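Local coordinates for protein aspartate aminotransferase (Plasmodium falciparum, PDB 3K7Y) that probably catalyses the reversible transfer of an amino group from aspartate to 2-oxoglutarate, giving oxaloacetate and glutamate, with pyridoxal 5'-phosphate as cofactor, at residues Thr100-Gly105 / Ile291-Ile296; Lys249-Tyr254 / Cys298-Asn303; Ile326-Lys331 / Asp392-Lys397. All coordinates share one frame; numbering follows the deposited sequence.

Interaction 1: residues Thr100-Gly105 / Ile291-Ile296; sequences TIQCIG and IHTNRI. With PLP (pyridoxal-5'-phosphate), chain B.
Gln102 swings CG to the side opposite the backbone nitrogen (chi1 175°) and continues as an extended chain, which carries its amide straight across to Asn294, whose own CG is turned in the same sense. The two amides meet through one hydrogen bond: Asn294 ND2 donates to Gln102 OE1 at 2.6 Å. The donor lies almost in line with the Gln102 carbonyl, although the bond is bent at the hydrogen, 141°. The amide planes are inclined by 41°, so the two groups do not form a flat pair. Beside them, the Gln102 amide nitrogen NE2 lies 3.8 Å from Thr293 OG1, a neighbour and not a bonded partner. That NE2 is instead engaged by the carbonyl of Val290, while Asn294 ND2 is also hydrogen-bonded to Thr74 OG1, and both amides are buried. In the fold this joins an outermost strand of the mixed sheet in the large domain, of the aminotransferase class I family, to the first turn of helix 291-302. Beyond Gln102 the strand runs through an inverse gamma turn centred on Ile104 to Gly105, whose C is 3.5 Å from O3P of the PLP phosphate. The helix start also faces the dimer partner: the ring of His292 stacks on His292 of the second subunit, and Thr293 packs on Val290 of that chain.

Interaction 2: residues Lys249-Tyr254 / Cys298-Asn303; sequences KNMSLY and CQLLNN. With PLP (pyridoxal-5'-phosphate), chain B.
Met251 overlaps Leu300 with its terminal methyl: Met251 CE comes to 3.8 Å from Leu300 CD2, and the same methyl lies 4.4 Å from Leu301 CD1. The methionine chain bends at its second torsion (chi2 101°) and then runs straight on through SD, which brings CE up against the leucine side chains. In Leu300, CD2 is the branch that meets the methyl, whereas Leu301 starts off to one side and only its end swings nearer. The contact is wholly apolar, small in area and buried. Behind Met251, Ser252 OG donates to the carbonyl O of Met251 at 2.6 Å. The same loop carries Lys249, a residue of the cofactor site. The lysine side chain bends at chi2 and directs NZ toward the C4A aldehyde end of PLP, consistent with the lysine that forms the internal aldimine in this family, while Tyr68 of the second subunit hydrogen-bonds to NZ. Met251 is directed toward helix 291-302. Trp310 of helix 304-335 touches both Met251 and Leu300, helix 50-62 lies against Leu300 through Val52 and Ala55, and helix 75-86 meets Leu301, so the leucines sit among helices 50-62, 75-86 and 304-335, and the loop between strands 241-246 and 258-264 meets them through Met251.

Interaction 3: residues Ile326-Lys331 / Asp392-Lys397; sequences ILFFNK and DYIADK
Phe328 and Ile394 meet across the helix pair. From CB, which leaves its helix neither directly at the other segment nor away from it, the phenylalanine turns CG anti to the backbone N (chi1 177°), and this carries the ring across toward helix 390-403. CD2, on one side of the ring, sits 4.0 Å above the plane of the Phe329 ring, over its centre. On the other side, Phe328 CE1 reaches the second helix and touches Ile394 CG2 at 3.8 Å. The methyl lies near the plane of the phenyl ring, at its edge, and the two side chains run roughly at right angles. In Ile394 the branch that touches is CG2, which lies opposite the backbone N. Further cover for the phenylalanine comes from Ile386 and Ile398, while Ile394 also packs on Ile32 of strand 32-33. The backbones come closest at Lys331, one turn after Phe328, and Ala395, next to Ile394: their CA atoms are 6.2 Å apart, and their CB atoms meet at 4.0 Å. The small alanine side chain faces Lys331 directly, and its methyl CB is also 4.0 Å from Lys331 O. The lysine contributes CB to the contact, and its chain then bends at chi2. At the flank, Asp396 OD1 is hydrogen-bonded to Tyr339 OH. Far from the cofactor, the arrangement is the helix-on-helix packing of the small domain of a fold-type I aminotransferase, in which the end of the long helix 304-335 is paired with the C-terminal helix 390-403.

Interactions 1 and 2 are neighbours, with centres 11 Å apart, and share helix 291-302: its first turn meets strand 98-104 and its last turn meets the loop that holds Lys249. Their segments alternate along the chain, and the strand and loop segments involved also carry Gly105 and Lys249 of the PLP pocket; both contacts lie close to the second subunit. Interaction 3 comes later in sequence, after the other two have closed. Its centre is about 40 Å from that of interaction 1 and 33 Å from that of interaction 2. Helix 304-335, following directly on helix 291-302, spans this separation and connects the PLP-binding region with the C-terminal helix.

Interaction 1: residues Thr100-Gly105 / Ile291-Ile296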
loop_
_atom_site.group_PDB
_atom_site.type_symbol
_atom_site.label_atom_id
_atom_site.label_comp_id
_atom_site.label_asym_id
_atom_site.label_seq_id
_atom_site.Cartn_x
_atom_site.Cartn_y
_atom_site.Cartn_z
ATOM N N THR A 100 7.279 -11.471 11.292
ATOM C CA THR A 100 6.027 -10.895 10.842
ATOM C C THR A 100 6.201 -9.445 10.424
ATOM O O THR A 100 7.101 -8.755 10.907
ATOM C CB THR A 100 4.900 -11.055 11.880
ATOM O OG1 THR A 100 4.221 -9.803 12.057
ATOM C CG2 THR A 100 5.455 -11.518 13.228
ATOM N N ILE A 101 5.328 -9.000 9.521
ATOM C CA ILE A 101 5.422 -7.695 8.862
ATOM C C ILE A 101 4.027 -7.124 8.620
ATOM O O ILE A 101 3.094 -7.881 8.368
ATOM C CB ILE A 101 6.185 -7.854 7.539
ATOM C CG1 ILE A 101 7.637 -7.467 7.756
ATOM C CG2 ILE A 101 5.568 -7.039 6.385
ATOM C CD1 ILE A 101 8.565 -8.137 6.815
ATOM N N GLN A 102 3.881 -5.804 8.711
ATOM C CA GLN A 102 2.583 -5.159 8.500
ATOM C C GLN A 102 2.341 -4.921 7.005
ATOM O O GLN A 102 3.180 -4.315 6.329
ATOM C CB GLN A 102 2.509 -3.833 9.256
ATOM C CG GLN A 102 1.229 -3.036 8.996
ATOM C CD GLN A 102 1.220 -1.652 9.660
ATOM O OE1 GLN A 102 1.755 -1.465 10.757
ATOM N NE2 GLN A 102 0.605 -0.681 8.989
ATOM N N CYS A 103 1.206 -5.371 6.479
ATOM C CA CYS A 103 0.943 -5.164 5.070
ATOM C C CYS A 103 -0.319 -4.365 4.836
ATOM O O CYS A 103 -0.989 -3.952 5.785
ATOM C CB CYS A 103 0.844 -6.498 4.362
ATOM S SG CYS A 103 2.321 -7.471 4.582
ATOM N N ILE A 104 -0.654 -4.165 3.568
ATOM C CA ILE A 104 -1.835 -3.419 3.206
ATOM C C ILE A 104 -3.016 -4.393 3.037
ATOM O O ILE A 104 -3.418 -4.757 1.919
ATOM C CB ILE A 104 -1.530 -2.553 1.985
ATOM C CG1 ILE A 104 -0.504 -1.517 2.393
ATOM C CG2 ILE A 104 -2.730 -1.794 1.504
ATOM C CD1 ILE A 104 0.499 -1.259 1.313
ATOM N N GLY A 105 -3.556 -4.822 4.177
ATOM C CA GLY A 105 -4.648 -5.778 4.189
ATOM C C GLY A 105 -4.147 -7.168 3.856
ATOM O O GLY A 105 -2.936 -7.363 3.657
ATOM N N ILE A 291 1.127 4.173 9.209
ATOM C CA ILE A 291 1.389 4.293 10.630
ATOM C C ILE A 291 0.077 4.388 11.423
ATOM O O ILE A 291 -0.044 3.804 12.497
ATOM C CB ILE A 291 2.391 5.448 10.892
ATOM C CG1 ILE A 291 3.271 5.162 12.122
ATOM C CG2 ILE A 291 1.709 6.804 10.841
ATOM C CD1 ILE A 291 3.161 6.136 13.239
ATOM N N HIS A 292 -0.919 5.068 10.862
ATOM C CA HIS A 292 -2.222 5.177 11.513
ATOM C C HIS A 292 -2.838 3.822 11.779
ATOM O O HIS A 292 -3.226 3.522 12.905
ATOM C CB HIS A 292 -3.192 6.013 10.680
ATOM C CG HIS A 292 -4.626 5.847 11.080
ATOM N ND1 HIS A 292 -5.200 6.558 12.114
ATOM C CD2 HIS A 292 -5.602 5.044 10.587
ATOM C CE1 HIS A 292 -6.469 6.216 12.229
ATOM N NE2 HIS A 292 -6.737 5.296 11.317
ATOM N N THR A 293 -2.940 3.009 10.738
ATOM C CA THR A 293 -3.614 1.734 10.874
ATOM C C THR A 293 -2.782 0.824 11.761
ATOM O O THR A 293 -3.310 -0.042 12.425
ATOM C CB THR A 293 -4.054 1.121 9.511
ATOM O OG1 THR A 293 -2.914 0.727 8.752
ATOM C CG2 THR A 293 -4.828 2.148 8.690
ATOM N N ASN A 294 -1.482 1.073 11.828
ATOM C CA ASN A 294 -0.649 0.359 12.782
ATOM C C ASN A 294 -1.043 0.693 14.199
ATOM O O ASN A 294 -1.301 -0.196 14.997
ATOM C CB ASN A 294 0.825 0.687 12.586
ATOM C CG ASN A 294 1.707 0.022 13.621
ATOM O OD1 ASN A 294 1.560 0.257 14.822
ATOM N ND2 ASN A 294 2.638 -0.813 13.161
ATOM N N ARG A 295 -1.073 1.986 14.501
ATOM C CA ARG A 295 -1.500 2.488 15.814
ATOM C C ARG A 295 -2.918 2.034 16.234
ATOM O O ARG A 295 -3.082 1.504 17.330
ATOM C CB ARG A 295 -1.365 4.015 15.879
ATOM C CG ARG A 295 0.087 4.516 15.801
ATOM C CD ARG A 295 0.183 6.027 15.553
ATOM N NE ARG A 295 1.519 6.539 15.866
ATOM C CZ ARG A 295 1.924 7.794 15.668
ATOM N NH1 ARG A 295 1.109 8.697 15.143
ATOM N NH2 ARG A 295 3.161 8.147 15.998
ATOM N N ILE A 296 -3.930 2.206 15.377
ATOM C CA ILE A 296 -5.303 1.745 15.698
ATOM C C ILE A 296 -5.305 0.315 16.203
ATOM O O ILE A 296 -6.006 -0.002 17.157
ATOM C CB ILE A 296 -6.263 1.784 14.477
ATOM C CG1 ILE A 296 -6.133 3.100 13.698
ATOM C CG2 ILE A 296 -7.720 1.522 14.900
ATOM C CD1 ILE A 296 -6.399 4.376 14.519
HETATM N N1 PLP B . -8.247 -13.757 1.365
HETATM C C2 PLP B . -9.584 -14.064 1.356
HETATM C C2A PLP B . -9.976 -15.493 1.345
HETATM C C3 PLP B . -10.529 -13.049 1.369
HETATM O O3 PLP B . -11.866 -13.355 1.378
HETATM C C4 PLP B . -10.114 -11.716 1.377
HETATM C C4A PLP B . -11.170 -10.664 1.537
HETATM O O4A PLP B . -11.443 -10.253 2.672
HETATM C C5 PLP B . -8.745 -11.390 1.394
HETATM C C6 PLP B . -7.819 -12.435 1.378
HETATM C C5A PLP B . -8.186 -9.964 1.387
HETATM O O4P PLP B . -8.710 -9.067 2.350
HETATM P P PLP B . -8.314 -7.496 2.316
HETATM O O1P PLP B . -8.380 -6.889 3.688
HETATM O O2P PLP B . -9.336 -6.748 1.501
HETATM O O3P PLP B . -6.910 -7.386 1.767
#

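Interaction 2: residues Lys249-Tyr254 / Cys298-Asn303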
loop_
_atom_site.group_PDB
_atom_site.type_symbol
_atom_site.label_atom_id
_atom_site.label_comp_id
_atom_site.label_asym_id
_atom_site.label_seq_id
_atom_site.Cartn_x
_atom_site.Cartn_y
_atom_site.Cartn_z
ATOM N N LYS A 249 -12.394 -7.768 7.980
ATOM C CA LYS A 249 -13.690 -8.198 8.532
ATOM C C LYS A 249 -13.725 -8.417 10.059
ATOM O O LYS A 249 -14.710 -8.078 10.713
ATOM C CB LYS A 249 -14.212 -9.415 7.784
ATOM C CG LYS A 249 -14.729 -9.086 6.388
ATOM C CD LYS A 249 -13.638 -9.158 5.305
ATOM C CE LYS A 249 -14.230 -8.892 3.919
ATOM N NZ LYS A 249 -13.212 -8.851 2.831
ATOM N N ASN A 250 -12.644 -8.986 10.594
ATOM C CA ASN A 250 -12.376 -9.092 12.027
ATOM C C ASN A 250 -12.693 -7.855 12.857
ATOM O O ASN A 250 -13.486 -7.908 13.812
ATOM C CB ASN A 250 -10.891 -9.368 12.227
ATOM C CG ASN A 250 -10.560 -10.817 12.104
ATOM O OD1 ASN A 250 -11.356 -11.685 12.489
ATOM N ND2 ASN A 250 -9.378 -11.106 11.556
ATOM N N MET A 251 -12.013 -6.759 12.514
ATOM C CA MET A 251 -12.163 -5.489 13.196
ATOM C C MET A 251 -13.096 -4.554 12.446
ATOM O O MET A 251 -13.193 -3.378 12.784
ATOM C CB MET A 251 -10.815 -4.809 13.267
ATOM C CG MET A 251 -10.075 -5.038 14.509
ATOM S SD MET A 251 -8.848 -6.275 14.212
ATOM C CE MET A 251 -8.004 -6.254 15.800
ATOM N N SER A 252 -13.755 -5.063 11.407
ATOM C CA SER A 252 -14.546 -4.236 10.492
ATOM C C SER A 252 -13.727 -3.085 9.881
ATOM O O SER A 252 -14.300 -2.054 9.515
ATOM C CB SER A 252 -15.767 -3.661 11.206
ATOM O OG SER A 252 -15.407 -2.433 11.841
ATOM N N LEU A 253 -12.405 -3.261 9.795
ATOM C CA LEU A 253 -11.479 -2.270 9.222
ATOM C C LEU A 253 -11.330 -2.458 7.724
ATOM O O LEU A 253 -10.298 -2.946 7.245
ATOM C CB LEU A 253 -10.083 -2.420 9.826
ATOM C CG LEU A 253 -9.788 -2.160 11.292
ATOM C CD1 LEU A 253 -8.332 -2.515 11.571
ATOM C CD2 LEU A 253 -10.095 -0.727 11.664
ATOM N N TYR A 254 -12.335 -2.075 6.964
ATOM C CA TYR A 254 -12.292 -2.367 5.550
ATOM C C TYR A 254 -11.281 -1.473 4.823
ATOM O O TYR A 254 -10.199 -1.935 4.421
ATOM C CB TYR A 254 -13.696 -2.311 4.959
ATOM C CG TYR A 254 -14.612 -3.383 5.547
ATOM C CD1 TYR A 254 -14.662 -4.665 4.998
ATOM C CD2 TYR A 254 -15.414 -3.118 6.652
ATOM C CE1 TYR A 254 -15.492 -5.647 5.535
ATOM C CE2 TYR A 254 -16.238 -4.086 7.187
ATOM C CZ TYR A 254 -16.279 -5.346 6.628
ATOM O OH TYR A 254 -17.109 -6.307 7.171
ATOM N N CYS A 298 -2.621 -1.768 17.427
ATOM C CA CYS A 298 -1.944 -1.885 18.715
ATOM C C CYS A 298 -2.809 -1.423 19.892
ATOM O O CYS A 298 -2.914 -2.135 20.886
ATOM C CB CYS A 298 -0.639 -1.107 18.690
ATOM S SG CYS A 298 0.440 -1.687 17.423
ATOM N N GLN A 299 -3.428 -0.249 19.763
ATOM C CA GLN A 299 -4.260 0.319 20.816
ATOM C C GLN A 299 -5.391 -0.617 21.242
ATOM O O GLN A 299 -5.511 -0.941 22.432
ATOM C CB GLN A 299 -4.830 1.668 20.377
ATOM C CG GLN A 299 -5.103 2.640 21.534
ATOM C CD GLN A 299 -3.905 3.529 21.866
ATOM O OE1 GLN A 299 -2.787 3.047 22.065
ATOM N NE2 GLN A 299 -4.137 4.835 21.928
ATOM N N LEU A 300 -6.213 -1.041 20.277
ATOM C CA LEU A 300 -7.290 -2.001 20.535
ATOM C C LEU A 300 -6.731 -3.264 21.186
ATOM O O LEU A 300 -7.012 -3.558 22.352
ATOM C CB LEU A 300 -8.038 -2.367 19.239
ATOM C CG LEU A 300 -9.214 -3.358 19.363
ATOM C CD1 LEU A 300 -10.284 -3.081 18.326
ATOM C CD2 LEU A 300 -8.775 -4.821 19.265
ATOM N N LEU A 301 -5.922 -3.987 20.417
ATOM C CA LEU A 301 -5.431 -5.295 20.804
ATOM C C LEU A 301 -4.645 -5.283 22.123
ATOM O O LEU A 301 -4.691 -6.253 22.878
ATOM C CB LEU A 301 -4.586 -5.871 19.680
ATOM C CG LEU A 301 -4.916 -7.308 19.304
ATOM C CD1 LEU A 301 -4.402 -7.591 17.885
ATOM C CD2 LEU A 301 -4.367 -8.323 20.339
ATOM N N ASN A 302 -3.946 -4.183 22.405
ATOM C CA ASN A 302 -3.068 -4.091 23.575
ATOM C C ASN A 302 -3.798 -3.756 24.876
ATOM O O ASN A 302 -3.250 -3.927 25.963
ATOM C CB ASN A 302 -1.951 -3.081 23.317
ATOM C CG ASN A 302 -0.840 -3.167 24.333
ATOM O OD1 ASN A 302 0.130 -3.901 24.153
ATOM N ND2 ASN A 302 -0.970 -2.408 25.409
ATOM N N ASN A 303 -5.034 -3.286 24.760
ATOM C CA ASN A 303 -5.842 -2.948 25.927
ATOM C C ASN A 303 -6.974 -3.949 26.194
ATOM O O ASN A 303 -7.833 -4.189 25.334
ATOM C CB ASN A 303 -6.392 -1.537 25.779
ATOM C CG ASN A 303 -6.026 -0.661 26.935
ATOM O OD1 ASN A 303 -5.162 0.220 26.813
ATOM N ND2 ASN A 303 -6.655 -0.908 28.086
HETATM N N1 PLP B . -8.247 -13.757 1.365
HETATM C C2 PLP B . -9.584 -14.064 1.356
HETATM C C2A PLP B . -9.976 -15.493 1.345
HETATM C C3 PLP B . -10.529 -13.049 1.369
HETATM O O3 PLP B . -11.866 -13.355 1.378
HETATM C C4 PLP B . -10.114 -11.716 1.377
HETATM C C4A PLP B . -11.170 -10.664 1.537
HETATM O O4A PLP B . -11.443 -10.253 2.672
HETATM C C5 PLP B . -8.745 -11.390 1.394
HETATM C C6 PLP B . -7.819 -12.435 1.378
HETATM C C5A PLP B . -8.186 -9.964 1.387
HETATM O O4P PLP B . -8.710 -9.067 2.350
HETATM P P PLP B . -8.314 -7.496 2.316
HETATM O O1P PLP B . -8.380 -6.889 3.688
HETATM O O2P PLP B . -9.336 -6.748 1.501
HETATM O O3P PLP B . -6.910 -7.386 1.767
#

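Interaction 3: residues Ile326-Lys331 / Asp392-Lys397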
loop_
_atom_site.group_PDB
_atom_site.type_symbol
_atom_site.label_atom_id
_atom_site.label_comp_id
_atom_site.label_asym_id
_atom_site.label_seq_id
_atom_site.Cartn_x
_atom_site.Cartn_y
_atom_site.Cartn_z
ATOM N N ILE A 326 -29.219 -20.147 8.998
ATOM C CA ILE A 326 -30.234 -21.139 9.371
ATOM C C ILE A 326 -31.634 -20.650 8.976
ATOM O O ILE A 326 -32.318 -21.308 8.199
ATOM C CB ILE A 326 -30.128 -21.534 10.872
ATOM C CG1 ILE A 326 -29.008 -22.547 11.051
ATOM C CG2 ILE A 326 -31.449 -22.085 11.425
ATOM C CD1 ILE A 326 -28.400 -22.502 12.410
ATOM N N LEU A 327 -32.026 -19.478 9.480
ATOM C CA LEU A 327 -33.315 -18.867 9.149
ATOM C C LEU A 327 -33.556 -18.896 7.650
ATOM O O LEU A 327 -34.616 -19.326 7.185
ATOM C CB LEU A 327 -33.363 -17.410 9.619
ATOM C CG LEU A 327 -34.685 -16.625 9.608
ATOM C CD1 LEU A 327 -34.393 -15.147 9.651
ATOM C CD2 LEU A 327 -35.550 -16.895 8.411
ATOM N N PHE A 328 -32.561 -18.435 6.905
ATOM C CA PHE A 328 -32.681 -18.246 5.475
ATOM C C PHE A 328 -33.170 -19.492 4.708
ATOM O O PHE A 328 -34.170 -19.425 3.994
ATOM C CB PHE A 328 -31.363 -17.693 4.905
ATOM C CG PHE A 328 -31.368 -17.531 3.410
ATOM C CD1 PHE A 328 -32.239 -16.645 2.792
ATOM C CD2 PHE A 328 -30.507 -18.280 2.619
ATOM C CE1 PHE A 328 -32.255 -16.507 1.403
ATOM C CE2 PHE A 328 -30.512 -18.141 1.229
ATOM C CZ PHE A 328 -31.393 -17.253 0.619
ATOM N N PHE A 329 -32.481 -20.622 4.869
ATOM C CA PHE A 329 -32.858 -21.845 4.153
ATOM C C PHE A 329 -34.177 -22.390 4.646
ATOM O O PHE A 329 -34.849 -23.138 3.939
ATOM C CB PHE A 329 -31.762 -22.912 4.242
ATOM C CG PHE A 329 -30.470 -22.484 3.612
ATOM C CD1 PHE A 329 -30.323 -22.479 2.228
ATOM C CD2 PHE A 329 -29.417 -22.056 4.397
ATOM C CE1 PHE A 329 -29.155 -22.058 1.638
ATOM C CE2 PHE A 329 -28.236 -21.637 3.817
ATOM C CZ PHE A 329 -28.106 -21.635 2.433
ATOM N N ASN A 330 -34.553 -22.008 5.857
ATOM C CA ASN A 330 -35.849 -22.395 6.383
ATOM C C ASN A 330 -37.014 -21.666 5.692
ATOM O O ASN A 330 -38.126 -22.206 5.579
ATOM C CB ASN A 330 -35.893 -22.229 7.900
ATOM C CG ASN A 330 -35.171 -23.346 8.628
ATOM O OD1 ASN A 330 -34.705 -23.154 9.747
ATOM N ND2 ASN A 330 -35.088 -24.520 8.007
ATOM N N LYS A 331 -36.758 -20.445 5.227
ATOM C CA LYS A 331 -37.763 -19.730 4.457
ATOM C C LYS A 331 -37.854 -20.290 3.038
ATOM O O LYS A 331 -38.905 -20.203 2.390
ATOM C CB LYS A 331 -37.487 -18.228 4.452
ATOM C CG LYS A 331 -37.754 -17.548 5.799
ATOM C CD LYS A 331 -39.203 -17.072 5.965
ATOM C CE LYS A 331 -39.438 -16.490 7.350
ATOM N NZ LYS A 331 -40.844 -16.054 7.548
ATOM N N ASP A 392 -38.648 -13.007 3.122
ATOM C CA ASP A 392 -39.774 -13.310 2.243
ATOM C C ASP A 392 -39.415 -12.979 0.810
ATOM O O ASP A 392 -39.264 -13.878 -0.012
ATOM C CB ASP A 392 -41.063 -12.576 2.670
ATOM C CG ASP A 392 -42.158 -12.552 1.560
ATOM O OD1 ASP A 392 -43.068 -11.688 1.637
ATOM O OD2 ASP A 392 -42.117 -13.385 0.613
ATOM N N TYR A 393 -39.259 -11.693 0.522
ATOM C CA TYR A 393 -39.042 -11.265 -0.848
ATOM C C TYR A 393 -37.973 -12.127 -1.528
ATOM O O TYR A 393 -38.217 -12.725 -2.582
ATOM C CB TYR A 393 -38.687 -9.784 -0.911
ATOM C CG TYR A 393 -38.556 -9.288 -2.324
ATOM C CD1 TYR A 393 -39.686 -9.113 -3.127
ATOM C CD2 TYR A 393 -37.300 -9.017 -2.875
ATOM C CE1 TYR A 393 -39.571 -8.664 -4.444
ATOM C CE2 TYR A 393 -37.173 -8.566 -4.190
ATOM C CZ TYR A 393 -38.309 -8.388 -4.969
ATOM O OH TYR A 393 -38.195 -7.944 -6.270
ATOM N N ILE A 394 -36.806 -12.215 -0.896
ATOM C CA ILE A 394 -35.680 -12.964 -1.433
ATOM C C ILE A 394 -36.051 -14.420 -1.722
ATOM O O ILE A 394 -35.912 -14.898 -2.855
ATOM C CB ILE A 394 -34.482 -12.932 -0.462
ATOM C CG1 ILE A 394 -34.012 -11.498 -0.232
ATOM C CG2 ILE A 394 -33.342 -13.765 -1.004
ATOM C CD1 ILE A 394 -33.012 -11.357 0.873
ATOM N N ALA A 395 -36.524 -15.104 -0.683
ATOM C CA ALA A 395 -36.765 -16.538 -0.721
ATOM C C ALA A 395 -37.832 -16.855 -1.748
ATOM O O ALA A 395 -37.684 -17.794 -2.535
ATOM C CB ALA A 395 -37.162 -17.047 0.659
ATOM N N ASP A 396 -38.886 -16.046 -1.747
ATOM C CA ASP A 396 -39.906 -16.106 -2.775
ATOM C C ASP A 396 -39.278 -16.025 -4.167
ATOM O O ASP A 396 -39.351 -16.984 -4.929
ATOM C CB ASP A 396 -40.939 -14.997 -2.567
ATOM C CG ASP A 396 -42.022 -14.995 -3.625
ATOM O OD1 ASP A 396 -42.099 -15.936 -4.450
ATOM O OD2 ASP A 396 -42.805 -14.033 -3.626
ATOM N N LYS A 397 -38.638 -14.904 -4.483
ATOM C CA LYS A 397 -38.082 -14.698 -5.818
ATOM C C LYS A 397 -37.129 -15.801 -6.302
ATOM O O LYS A 397 -37.074 -16.088 -7.502
ATOM C CB LYS A 397 -37.419 -13.324 -5.929
ATOM C CG LYS A 397 -38.399 -12.134 -5.967
ATOM C CD LYS A 397 -39.503 -12.326 -7.004
ATOM C CE LYS A 397 -40.487 -11.171 -7.012
ATOM N NZ LYS A 397 -41.324 -11.127 -5.780
#